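Local structure of glutathione peroxidase (Schistosoma mansoni, 2WGR) at residues Ser10-Thr15 and Ser25-Arg30; Val37-Lys42 and Ile67-Cys72; Gly44-Asn49 and Trp132-Phe137; Phe117-Gln122 and Val146-Pro151. The protein catalyses the reduction of hydrogen peroxide by two molecules of glutathione, giving glutathione disulfide and water. One frame throughout, in Å; residues are numbered along the deposited sequence.

The four contacts run from the buried sheet of a thioredoxin-like fold out to its surface, side-chain bonds gaining on backbone pairing toward the periphery. Contact 2 is wholly buried and rests on parallel backbone pairing of strands 33-39 and 65-71. Contact 3, also buried, sets helix 46-60 against the chain entering strand 136-139, trading backbone pairing for an amide-ring stack and a lysine bond. At the surface, contact 4 joins the end of helix 113-121 to edge strand 145-149 through an arginine that also meets pyrophosphate, a ligand shared with contact 3. Contact 1, partly buried, ties two short 3-10 turns; it packs on contact 2 through L26 and Y29 and on contact 4 through I11 and F14.

Contact 1: residues Ser10-Thr15 and Ser25-Arg30; sequences SIYEFT and SLEKYR
F14 and L26 are joined by a nearly straight backbone hydrogen bond, L26 N to F14 O at 2.9 Å, next to the antiparallel non-hydrogen-bonded pair of T15 and S25; the 3-10 segments 11-13 and 26-29 lie on the other side of this bond. Y12 buries more surface than any other residue here. Its ring lies against the backbone of R30, whose CA sits over one face, 3.8 Å from the ring centroid, in a CH-pi contact. The arginine then doubles back: its chain bends at chi3 (-59°), bringing the guanidinium to the ring's CD2, which lies over one face of that group with the two planes 58° apart. E27 holds the guanidinium in place side-on, R30 NE giving a hydrogen bond of 2.7 Å to E27 OE2 and NH2 one of 2.9 Å to OE1, a salt bridge within the turn. E27 OE1 also lies 3.7 Å from Y12 CB. On the buried side L26 points toward the other segment, its CB 3.3 Å from I11 O, and its CD1 touches the side chains of I11 and F14. The hydroxyls of T15 and S25 share a water. Beyond the two segments, Y12 OH bonds to G31 N and Y29 OH to D99, while I11 and L26 rest on L114 of helix 113-121. Each turn thus opens with an ST turn, S10 OG receiving Y12 N and S25 OG receiving E27 N, and the pair flanks the small hairpin of strands 15-17 and 23-25 that precedes strand 33-39.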
# COMPACT_ATOMS: atom_id res chain seq x y z
N SER A 10 13.16 5.16 8.12
CA SER A 10 12.52 3.88 7.70
C SER A 10 11.02 3.89 7.98
O SER A 10 10.54 4.70 8.76
CB SER A 10 13.18 2.70 8.41
OG SER A 10 12.49 2.38 9.60
N ILE A 11 10.28 2.98 7.35
CA ILE A 11 8.83 2.99 7.59
C ILE A 11 8.47 2.55 9.00
O ILE A 11 7.37 2.82 9.47
CB ILE A 11 8.06 2.12 6.54
CG1 ILE A 11 8.33 0.63 6.77
CG2 ILE A 11 8.37 2.62 5.09
CD1 ILE A 11 7.28 -0.29 6.10
N TYR A 12 9.41 1.87 9.69
CA TYR A 12 9.07 1.31 11.00
C TYR A 12 8.83 2.42 12.04
O TYR A 12 8.26 2.17 13.11
CB TYR A 12 10.18 0.36 11.47
CG TYR A 12 10.46 -0.76 10.51
CD1 TYR A 12 9.42 -1.36 9.77
CD2 TYR A 12 11.76 -1.21 10.29
CE1 TYR A 12 9.66 -2.40 8.88
CE2 TYR A 12 12.01 -2.27 9.40
CZ TYR A 12 10.97 -2.86 8.70
OH TYR A 12 11.21 -3.88 7.82
N GLU A 13 9.26 3.63 11.72
CA GLU A 13 9.11 4.78 12.63
C GLU A 13 7.72 5.44 12.61
O GLU A 13 7.44 6.33 13.44
CB GLU A 13 10.13 5.85 12.27
CG GLU A 13 11.60 5.39 12.30
CD GLU A 13 12.51 6.53 11.93
OE1 GLU A 13 12.75 6.74 10.72
OE2 GLU A 13 13.00 7.23 12.85
N PHE A 14 6.86 5.00 11.68
CA PHE A 14 5.55 5.64 11.48
C PHE A 14 4.42 4.81 12.08
O PHE A 14 4.50 3.57 12.12
CB PHE A 14 5.30 5.86 9.98
CG PHE A 14 6.27 6.81 9.36
CD1 PHE A 14 6.00 8.18 9.35
CD2 PHE A 14 7.49 6.36 8.86
CE1 PHE A 14 6.89 9.08 8.81
CE2 PHE A 14 8.43 7.24 8.35
CZ PHE A 14 8.13 8.62 8.30
N THR A 15 3.38 5.51 12.53
CA THR A 15 2.17 4.90 13.09
C THR A 15 0.99 5.36 12.25
O THR A 15 0.91 6.54 11.90
CB THR A 15 1.98 5.31 14.55
OG1 THR A 15 3.09 4.80 15.30
CG2 THR A 15 0.62 4.79 15.16
N SER A 25 1.74 0.75 15.00
CA SER A 25 3.13 1.10 14.63
C SER A 25 3.62 0.16 13.53
O SER A 25 3.53 -1.06 13.70
CB SER A 25 4.09 0.95 15.84
OG SER A 25 5.43 1.11 15.39
N LEU A 26 4.18 0.71 12.45
CA LEU A 26 4.68 -0.15 11.34
C LEU A 26 5.91 -0.96 11.73
O LEU A 26 6.39 -1.78 10.94
CB LEU A 26 4.93 0.67 10.05
CG LEU A 26 3.68 1.40 9.52
CD1 LEU A 26 4.04 2.13 8.23
CD2 LEU A 26 2.52 0.45 9.30
N GLU A 27 6.40 -0.74 12.96
CA GLU A 27 7.37 -1.66 13.56
C GLU A 27 6.89 -3.11 13.47
O GLU A 27 7.72 -4.03 13.41
CB GLU A 27 7.63 -1.27 15.02
CG GLU A 27 8.49 -2.25 15.80
CD GLU A 27 9.93 -2.28 15.36
OE1 GLU A 27 10.38 -1.31 14.71
OE2 GLU A 27 10.62 -3.30 15.66
N LYS A 28 5.57 -3.30 13.44
CA LYS A 28 4.93 -4.62 13.24
C LYS A 28 5.58 -5.39 12.05
O LYS A 28 5.67 -6.64 12.07
CB LYS A 28 3.40 -4.39 13.04
CG LYS A 28 2.57 -5.54 12.57
CD LYS A 28 1.09 -5.19 12.46
CE LYS A 28 0.40 -6.46 12.01
NZ LYS A 28 -1.03 -6.32 11.70
N TYR A 29 6.00 -4.63 11.04
CA TYR A 29 6.47 -5.18 9.76
C TYR A 29 7.97 -5.41 9.65
O TYR A 29 8.46 -5.84 8.60
CB TYR A 29 5.94 -4.32 8.61
CG TYR A 29 4.41 -4.33 8.65
CD1 TYR A 29 3.69 -5.49 8.33
CD2 TYR A 29 3.71 -3.21 9.08
CE1 TYR A 29 2.29 -5.50 8.40
CE2 TYR A 29 2.32 -3.21 9.14
CZ TYR A 29 1.61 -4.34 8.80
OH TYR A 29 0.24 -4.33 8.89
N ARG A 30 8.70 -5.18 10.75
CA ARG A 30 10.13 -5.38 10.77
C ARG A 30 10.54 -6.73 10.19
O ARG A 30 10.04 -7.77 10.60
CB ARG A 30 10.70 -5.21 12.19
CG ARG A 30 12.22 -5.49 12.26
CD ARG A 30 12.83 -5.11 13.61
NE ARG A 30 12.63 -3.69 13.90
CZ ARG A 30 13.36 -2.70 13.39
NH1 ARG A 30 14.35 -2.95 12.53
NH2 ARG A 30 13.06 -1.45 13.74
O HOH W 1 5.85 3.82 15.18

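Contact 2: residues Val37-Lys42 and Ile67-Cys72; sequences VNVACK and ILAFPC
V39 has more surface buried by the contact than any other residue here, and its two methyl groups divide the work. CG1, anti to the carbonyl carbon (chi1 -61°), reaches the CB of A69 at 3.8 Å, while CG2 lies over the start of P71, 3.6 Å from both its N and its CA. The backbone of V39 is held from both ends: its N donates to F70 O, and its O receives C72 N at 3.0 Å. V37, next in buried area, repeats the backbone scheme two residues earlier. V37 N bonds to L68 O and V37 O receives F70 N, both at 2.9 Å, so V37 and V39 supply all four backbone bonds between these two segments. The CB of V37 lies 3.9 Å from L68 O. This is parallel pairing, with V37 beside A69, N38 beside F70 and V39 beside P71, and it closes the beta-alpha-beta unit of strand 33-39, helix 46-60 and strand 65-71 in the thioredoxin-like fold. The short strand axes differ in direction by 38°. C72 follows in buried area; besides its N-H, its CB approaches CB of N38 at 4.4 Å. V37, V39, A69 and P71 lie on one face, with V39 touching Y50 of helix 46-60. N38 and F70 lie on the other, where N38 ND2 bonds to W132 O and F70 stacks on F101. A40, just past the strand, comes close to S43, the active-site position by similarity and a changed residue here.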
# COMPACT_ATOMS: atom_id res chain seq x y z
N VAL A 37 0.22 0.20 -1.04
CA VAL A 37 -0.67 0.51 -2.17
C VAL A 37 -1.77 1.47 -1.69
O VAL A 37 -2.43 1.21 -0.69
CB VAL A 37 -1.35 -0.78 -2.68
CG1 VAL A 37 -2.14 -0.49 -3.97
CG2 VAL A 37 -0.31 -1.88 -2.94
N ASN A 38 -1.97 2.58 -2.41
CA ASN A 38 -3.17 3.41 -2.16
C ASN A 38 -4.32 2.85 -2.96
O ASN A 38 -4.16 2.57 -4.12
CB ASN A 38 -2.95 4.91 -2.46
CG ASN A 38 -2.56 5.19 -3.90
OD1 ASN A 38 -1.51 4.73 -4.38
ND2 ASN A 38 -3.42 5.95 -4.61
N VAL A 39 -5.48 2.69 -2.31
CA VAL A 39 -6.58 1.93 -2.92
C VAL A 39 -7.89 2.75 -3.00
O VAL A 39 -8.02 3.80 -2.37
CB VAL A 39 -6.86 0.58 -2.16
CG1 VAL A 39 -5.63 -0.35 -2.19
CG2 VAL A 39 -7.30 0.82 -0.72
N ALA A 40 -8.82 2.24 -3.78
CA ALA A 40 -10.15 2.84 -3.94
C ALA A 40 -11.09 1.73 -4.38
O ALA A 40 -10.69 0.88 -5.19
CB ALA A 40 -10.12 3.90 -5.00
N CYS A 41 -12.33 1.77 -3.87
CA CYS A 41 -13.34 0.74 -4.19
C CYS A 41 -14.11 0.99 -5.48
O CYS A 41 -14.64 0.05 -6.07
CB CYS A 41 -14.38 0.63 -3.06
SG CYS A 41 -13.75 -0.02 -1.52
N LYS A 42 -14.15 2.24 -5.91
CA LYS A 42 -15.12 2.62 -6.98
C LYS A 42 -14.39 2.98 -8.26
O LYS A 42 -14.69 4.00 -8.89
CB LYS A 42 -16.02 3.76 -6.51
CG LYS A 42 -16.93 3.35 -5.36
CD LYS A 42 -17.91 4.47 -5.00
CE LYS A 42 -18.95 4.67 -6.09
NZ LYS A 42 -19.65 5.99 -5.87
N ILE A 67 1.36 -6.99 2.34
CA ILE A 67 0.69 -5.93 1.55
C ILE A 67 -0.07 -5.02 2.49
O ILE A 67 -0.83 -5.50 3.39
CB ILE A 67 -0.25 -6.57 0.51
CG1 ILE A 67 0.58 -7.40 -0.47
CG2 ILE A 67 -1.08 -5.50 -0.19
CD1 ILE A 67 -0.30 -8.33 -1.33
N LEU A 68 0.19 -3.72 2.36
CA LEU A 68 -0.49 -2.69 3.14
C LEU A 68 -1.35 -1.88 2.18
O LEU A 68 -0.85 -1.38 1.16
CB LEU A 68 0.51 -1.76 3.85
CG LEU A 68 1.38 -2.36 4.95
CD1 LEU A 68 2.37 -3.36 4.41
CD2 LEU A 68 2.08 -1.24 5.71
N ALA A 69 -2.63 -1.75 2.51
CA ALA A 69 -3.56 -1.02 1.61
C ALA A 69 -4.18 0.17 2.34
O ALA A 69 -4.84 0.01 3.38
CB ALA A 69 -4.64 -1.97 1.05
N PHE A 70 -3.91 1.36 1.78
CA PHE A 70 -4.37 2.63 2.33
C PHE A 70 -5.45 3.21 1.44
O PHE A 70 -5.14 3.71 0.38
CB PHE A 70 -3.18 3.62 2.43
CG PHE A 70 -2.21 3.23 3.51
CD1 PHE A 70 -2.42 3.67 4.81
CD2 PHE A 70 -1.15 2.35 3.23
CE1 PHE A 70 -1.55 3.28 5.84
CE2 PHE A 70 -0.28 1.92 4.29
CZ PHE A 70 -0.48 2.42 5.57
N PRO A 71 -6.71 3.20 1.90
CA PRO A 71 -7.79 3.85 1.14
C PRO A 71 -7.50 5.35 0.97
O PRO A 71 -6.94 5.98 1.86
CB PRO A 71 -9.01 3.65 2.05
CG PRO A 71 -8.67 2.39 2.87
CD PRO A 71 -7.20 2.57 3.14
N CYS A 72 -7.84 5.92 -0.19
CA CYS A 72 -7.55 7.34 -0.46
C CYS A 72 -8.59 7.82 -1.46
O CYS A 72 -8.82 7.17 -2.48
CB CYS A 72 -6.13 7.52 -1.04
SG CYS A 72 -5.74 9.24 -1.42

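Contact 3: residues Gly44-Asn49 and Trp132-Phe137; sequences GATDKN and WNFSKF. With POP (pyrophosphate 2-), chain B.
N49 and F134 stack with their flat groups nearly parallel, amide and ring planes only 8° apart. CB of N49 lies over one face of the phenyl ring, 3.9 Å from its centroid in a CH-pi contact, and the amide carbon continues along the same side, CG standing 3.6 Å from F134 CG. T46 OG1 is at the ring's edge, near its plane, 3.7 Å from CE2. The methyl of A45 adds a looser touch on CD2. The amide is fixed at both ends. N49 ND2 donates a nearly straight bond of 3.0 Å to A45 O, which also accepts N49 N. N49 OD1, at the other end, receives K136 NZ at 2.8 Å, in the carbonyl plane. The lysine chain bends at chi2 (94°) and is extended beyond it, which returns its ammonium to the backbone of its own segment, where NZ also donates to F134 O at 2.7 Å. T46 OG1 bonds to A40 O and to S43 OG, the latter belonging to the changed residue at the active-site position by similarity. In one of its two conformers S135 OG donates to pyrophosphate O4. With T153 O as a third acceptor, K136 NZ meets uncharged oxygens whose dipoles would be expected to stabilise its positive charge, while the bonds at OD1 and ND2 hold the amide flat against the ring.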
# COMPACT_ATOMS: atom_id res chain seq x y z
N GLY A 44 -12.49 1.50 -12.08
CA GLY A 44 -12.42 0.45 -13.09
C GLY A 44 -11.20 -0.45 -12.91
O GLY A 44 -11.15 -1.56 -13.45
N ALA A 45 -10.22 0.03 -12.15
CA ALA A 45 -8.98 -0.75 -11.85
C ALA A 45 -9.03 -1.55 -10.54
O ALA A 45 -8.13 -2.33 -10.23
CB ALA A 45 -7.75 0.18 -11.88
N THR A 46 -10.10 -1.34 -9.77
CA THR A 46 -10.27 -1.97 -8.47
C THR A 46 -10.21 -3.50 -8.53
O THR A 46 -9.48 -4.12 -7.77
CB THR A 46 -11.55 -1.46 -7.79
OG1 THR A 46 -11.43 -0.03 -7.59
CG2 THR A 46 -11.84 -2.19 -6.44
N ASP A 47 -10.98 -4.11 -9.42
CA ASP A 47 -11.05 -5.58 -9.44
C ASP A 47 -9.66 -6.21 -9.70
O ASP A 47 -9.27 -7.15 -9.00
CB ASP A 47 -11.99 -6.04 -10.57
CG ASP A 47 -13.47 -5.97 -10.21
OD1 ASP A 47 -13.85 -5.72 -9.05
OD2 ASP A 47 -14.27 -6.18 -11.17
N LYS A 48 -8.95 -5.73 -10.72
CA LYS A 48 -7.68 -6.35 -11.11
C LYS A 48 -6.63 -6.17 -10.02
O LYS A 48 -5.94 -7.11 -9.66
CB LYS A 48 -7.16 -5.75 -12.43
CG LYS A 48 -5.84 -6.33 -12.87
CD LYS A 48 -5.41 -5.73 -14.20
CE LYS A 48 -3.99 -6.10 -14.52
NZ LYS A 48 -3.59 -5.40 -15.80
N ASN A 49 -6.53 -4.97 -9.48
CA ASN A 49 -5.57 -4.76 -8.40
C ASN A 49 -5.87 -5.61 -7.18
O ASN A 49 -4.98 -6.29 -6.68
CB ASN A 49 -5.49 -3.29 -8.01
CG ASN A 49 -4.62 -2.51 -8.94
OD1 ASN A 49 -3.40 -2.49 -8.78
ND2 ASN A 49 -5.23 -1.87 -9.93
N TRP A 132 -2.46 8.48 -9.42
CA TRP A 132 -3.83 7.98 -9.48
C TRP A 132 -4.00 6.89 -8.40
O TRP A 132 -3.07 6.65 -7.61
CB TRP A 132 -4.19 7.46 -10.90
CG TRP A 132 -5.66 7.48 -11.16
CD1 TRP A 132 -6.47 6.40 -11.37
CD2 TRP A 132 -6.52 8.64 -11.13
NE1 TRP A 132 -7.79 6.83 -11.50
CE2 TRP A 132 -7.84 8.18 -11.35
CE3 TRP A 132 -6.30 10.01 -10.94
CZ2 TRP A 132 -8.94 9.04 -11.37
CZ3 TRP A 132 -7.40 10.88 -10.96
CH2 TRP A 132 -8.70 10.38 -11.19
N ASN A 133 -5.19 6.30 -8.32
CA ASN A 133 -5.40 5.12 -7.46
C ASN A 133 -4.44 3.99 -7.82
O ASN A 133 -4.07 3.83 -9.00
CB ASN A 133 -6.83 4.61 -7.58
CG ASN A 133 -7.87 5.68 -7.34
OD1 ASN A 133 -7.89 6.33 -6.28
ND2 ASN A 133 -8.73 5.91 -8.35
N PHE A 134 -4.03 3.24 -6.80
CA PHE A 134 -3.26 2.00 -6.94
C PHE A 134 -1.81 2.21 -7.42
O PHE A 134 -1.27 1.36 -8.12
CB PHE A 134 -4.00 0.94 -7.80
CG PHE A 134 -5.34 0.54 -7.23
CD1 PHE A 134 -5.40 -0.32 -6.15
CD2 PHE A 134 -6.53 1.03 -7.78
CE1 PHE A 134 -6.65 -0.71 -5.57
CE2 PHE A 134 -7.76 0.66 -7.26
CZ PHE A 134 -7.84 -0.21 -6.15
N SER A 135 -1.16 3.28 -6.97
CA SER A 135 0.29 3.35 -7.10
C SER A 135 0.89 2.42 -6.05
O SER A 135 0.26 2.16 -5.03
CB SER A 135 0.78 4.76 -6.81
OG SER A 135 0.14 5.64 -7.73
N LYS A 136 2.10 1.93 -6.29
CA LYS A 136 2.72 0.95 -5.38
C LYS A 136 4.12 1.40 -5.00
O LYS A 136 4.90 1.89 -5.84
CB LYS A 136 2.82 -0.43 -6.04
CG LYS A 136 1.46 -1.11 -6.36
CD LYS A 136 0.97 -0.84 -7.83
CE LYS A 136 -0.39 -1.52 -8.00
NZ LYS A 136 -1.07 -1.08 -9.27
N PHE A 137 4.45 1.20 -3.73
CA PHE A 137 5.84 1.31 -3.26
C PHE A 137 6.31 -0.03 -2.70
O PHE A 137 5.58 -0.68 -1.95
CB PHE A 137 6.01 2.36 -2.15
CG PHE A 137 5.77 3.78 -2.62
CD1 PHE A 137 6.86 4.59 -2.97
CD2 PHE A 137 4.47 4.28 -2.70
CE1 PHE A 137 6.65 5.90 -3.40
CE2 PHE A 137 4.23 5.58 -3.15
CZ PHE A 137 5.33 6.39 -3.50
P1 POP B . 5.01 7.56 -11.13
O1 POP B . 5.09 9.05 -10.87
O2 POP B . 5.39 7.37 -12.59
O3 POP B . 6.02 6.79 -10.30
O POP B . 3.49 7.14 -10.79
P2 POP B . 3.25 7.24 -9.20
O4 POP B . 1.86 7.60 -8.82
O5 POP B . 3.75 5.93 -8.58
O6 POP B . 4.17 8.36 -8.76

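Contact 4: residues Phe117-Gln122 and Val146-Pro151; sequences FLKSRQ and VKRYSP. With POP (pyrophosphate 2-), chain B.
Q122 and R148 join the end of helix 113-121 to edge strand 145-149, and their side chains run different courses. R148 is stretched out, with CG anti to the backbone N (chi1 179°), an extended chain that places the guanidinium between Q122 O and the bound pyrophosphate. On the way its CB packs against CB of Q122 at 3.8 Å. NH1 then donates to Q122 O at 3.0 Å, a bond that lies in the carbonyl plane and close to the guanidinium plane. Q122 is the first residue to leave helical geometry, and its carbonyl accepts from the arginine. The glutamine side chain bends at chi2 (-65°) and folds back over the strand, CG lying 3.9 Å from K147 N and CD 3.5 Å from V146 C. K119, one turn earlier, lays its CG 4.0 Å from R148 NH1; its ammonium leads away to V106 O. Elsewhere along its edge the guanidinium meets the ligand: R148 NE donates to pyrophosphate O5 at 3.1 Å, while its bond to O6 is weak and the very short approach of NH2 to O6 is doubtful. NH2 also bonds to N128 O, so several acceptors fix the group's rotation. K147, whose side chain points away from the helix, forms a salt bridge with D161. V146 and K147 both face L138, forming a classic beta bulge, and beyond it R148 to P151 line the anion pocket, where T125 and K131, and S135 in one of its conformers, supply further hydrogen bonds to the pyrophosphate.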
# COMPACT_ATOMS: atom_id res chain seq x y z
N PHE A 117 7.10 10.49 3.43
CA PHE A 117 8.37 9.73 3.50
C PHE A 117 8.60 8.90 2.23
O PHE A 117 9.66 8.99 1.56
CB PHE A 117 8.37 8.85 4.77
CG PHE A 117 9.55 7.92 4.86
CD1 PHE A 117 9.37 6.56 4.73
CD2 PHE A 117 10.85 8.43 5.03
CE1 PHE A 117 10.46 5.67 4.77
CE2 PHE A 117 11.95 7.57 5.09
CZ PHE A 117 11.75 6.17 4.97
N LEU A 118 7.59 8.12 1.86
CA LEU A 118 7.70 7.27 0.67
C LEU A 118 8.06 8.08 -0.58
O LEU A 118 8.94 7.71 -1.36
CB LEU A 118 6.38 6.51 0.44
CG LEU A 118 6.08 5.41 1.49
CD1 LEU A 118 4.64 4.89 1.26
CD2 LEU A 118 7.11 4.24 1.42
N LYS A 119 7.36 9.20 -0.77
CA LYS A 119 7.57 10.05 -1.93
C LYS A 119 8.94 10.74 -1.92
O LYS A 119 9.52 10.98 -2.99
CB LYS A 119 6.44 11.09 -2.01
CG LYS A 119 5.07 10.49 -2.32
CD LYS A 119 4.00 11.56 -2.54
CE LYS A 119 3.80 12.47 -1.34
NZ LYS A 119 2.80 13.48 -1.74
N SER A 120 9.45 11.07 -0.74
CA SER A 120 10.77 11.67 -0.65
C SER A 120 11.83 10.66 -1.12
O SER A 120 12.73 11.00 -1.89
CB SER A 120 11.06 12.17 0.76
OG SER A 120 12.28 12.90 0.79
N ARG A 121 11.67 9.41 -0.67
CA ARG A 121 12.66 8.36 -0.92
C ARG A 121 12.60 7.78 -2.31
O ARG A 121 13.61 7.34 -2.84
CB ARG A 121 12.51 7.22 0.11
CG ARG A 121 12.97 7.61 1.52
CD ARG A 121 14.49 7.80 1.65
NE ARG A 121 15.16 6.52 1.39
CZ ARG A 121 15.43 5.61 2.33
NH1 ARG A 121 15.19 5.86 3.60
NH2 ARG A 121 16.00 4.45 1.98
N GLN A 122 11.43 7.82 -2.93
CA GLN A 122 11.26 7.29 -4.28
C GLN A 122 10.48 8.31 -5.08
O GLN A 122 9.26 8.37 -4.97
CB GLN A 122 10.55 5.94 -4.25
CG GLN A 122 11.41 4.82 -3.59
CD GLN A 122 12.69 4.49 -4.35
OE1 GLN A 122 13.70 4.12 -3.74
NE2 GLN A 122 12.65 4.62 -5.66
N VAL A 146 12.46 1.15 -1.74
CA VAL A 146 13.45 0.87 -2.79
C VAL A 146 12.94 0.97 -4.23
O VAL A 146 13.75 1.07 -5.16
CB VAL A 146 14.14 -0.52 -2.60
CG1 VAL A 146 15.05 -0.47 -1.36
CG2 VAL A 146 13.13 -1.64 -2.49
N LYS A 147 11.62 0.99 -4.40
CA LYS A 147 11.02 1.12 -5.73
C LYS A 147 9.62 1.71 -5.67
O LYS A 147 8.92 1.55 -4.67
CB LYS A 147 10.99 -0.22 -6.49
CG LYS A 147 10.94 0.00 -8.03
CD LYS A 147 11.70 -1.09 -8.82
CE LYS A 147 11.31 -1.07 -10.31
NZ LYS A 147 11.78 -2.30 -11.04
N ARG A 148 9.26 2.42 -6.75
CA ARG A 148 7.94 3.02 -6.87
C ARG A 148 7.41 2.60 -8.25
O ARG A 148 8.20 2.56 -9.20
CB ARG A 148 8.10 4.51 -6.83
CG ARG A 148 6.78 5.26 -6.99
CD ARG A 148 7.02 6.72 -6.71
NE ARG A 148 5.87 7.56 -7.09
CZ ARG A 148 5.72 8.83 -6.69
NH1 ARG A 148 6.55 9.38 -5.83
NH2 ARG A 148 4.67 9.53 -7.13
N TYR A 149 6.12 2.33 -8.34
CA TYR A 149 5.50 1.87 -9.58
C TYR A 149 4.28 2.70 -9.91
O TYR A 149 3.50 3.06 -9.01
CB TYR A 149 5.09 0.38 -9.51
CG TYR A 149 6.19 -0.53 -9.04
CD1 TYR A 149 6.95 -1.26 -9.96
CD2 TYR A 149 6.44 -0.69 -7.68
CE1 TYR A 149 7.98 -2.12 -9.53
CE2 TYR A 149 7.47 -1.55 -7.23
CZ TYR A 149 8.24 -2.23 -8.16
OH TYR A 149 9.24 -3.08 -7.71
N SER A 150 4.08 2.94 -11.20
CA SER A 150 2.89 3.67 -11.65
C SER A 150 1.56 2.98 -11.30
O SER A 150 1.51 1.74 -11.15
CB SER A 150 2.97 3.84 -13.17
OG SER A 150 2.92 2.55 -13.77
N PRO A 151 0.46 3.75 -11.20
CA PRO A 151 -0.87 3.15 -10.94
C PRO A 151 -1.20 1.97 -11.86
O PRO A 151 -1.79 0.98 -11.43
CB PRO A 151 -1.81 4.32 -11.26
CG PRO A 151 -1.02 5.55 -10.75
CD PRO A 151 0.41 5.24 -11.22
P1 POP B . 5.01 7.56 -11.13
O1 POP B . 5.09 9.05 -10.87
O2 POP B . 5.39 7.37 -12.59
O3 POP B . 6.02 6.79 -10.30
O POP B . 3.49 7.14 -10.79
P2 POP B . 3.25 7.24 -9.20
O4 POP B . 1.86 7.60 -8.82
O5 POP B . 3.75 5.93 -8.58
O6 POP B . 4.17 8.36 -8.76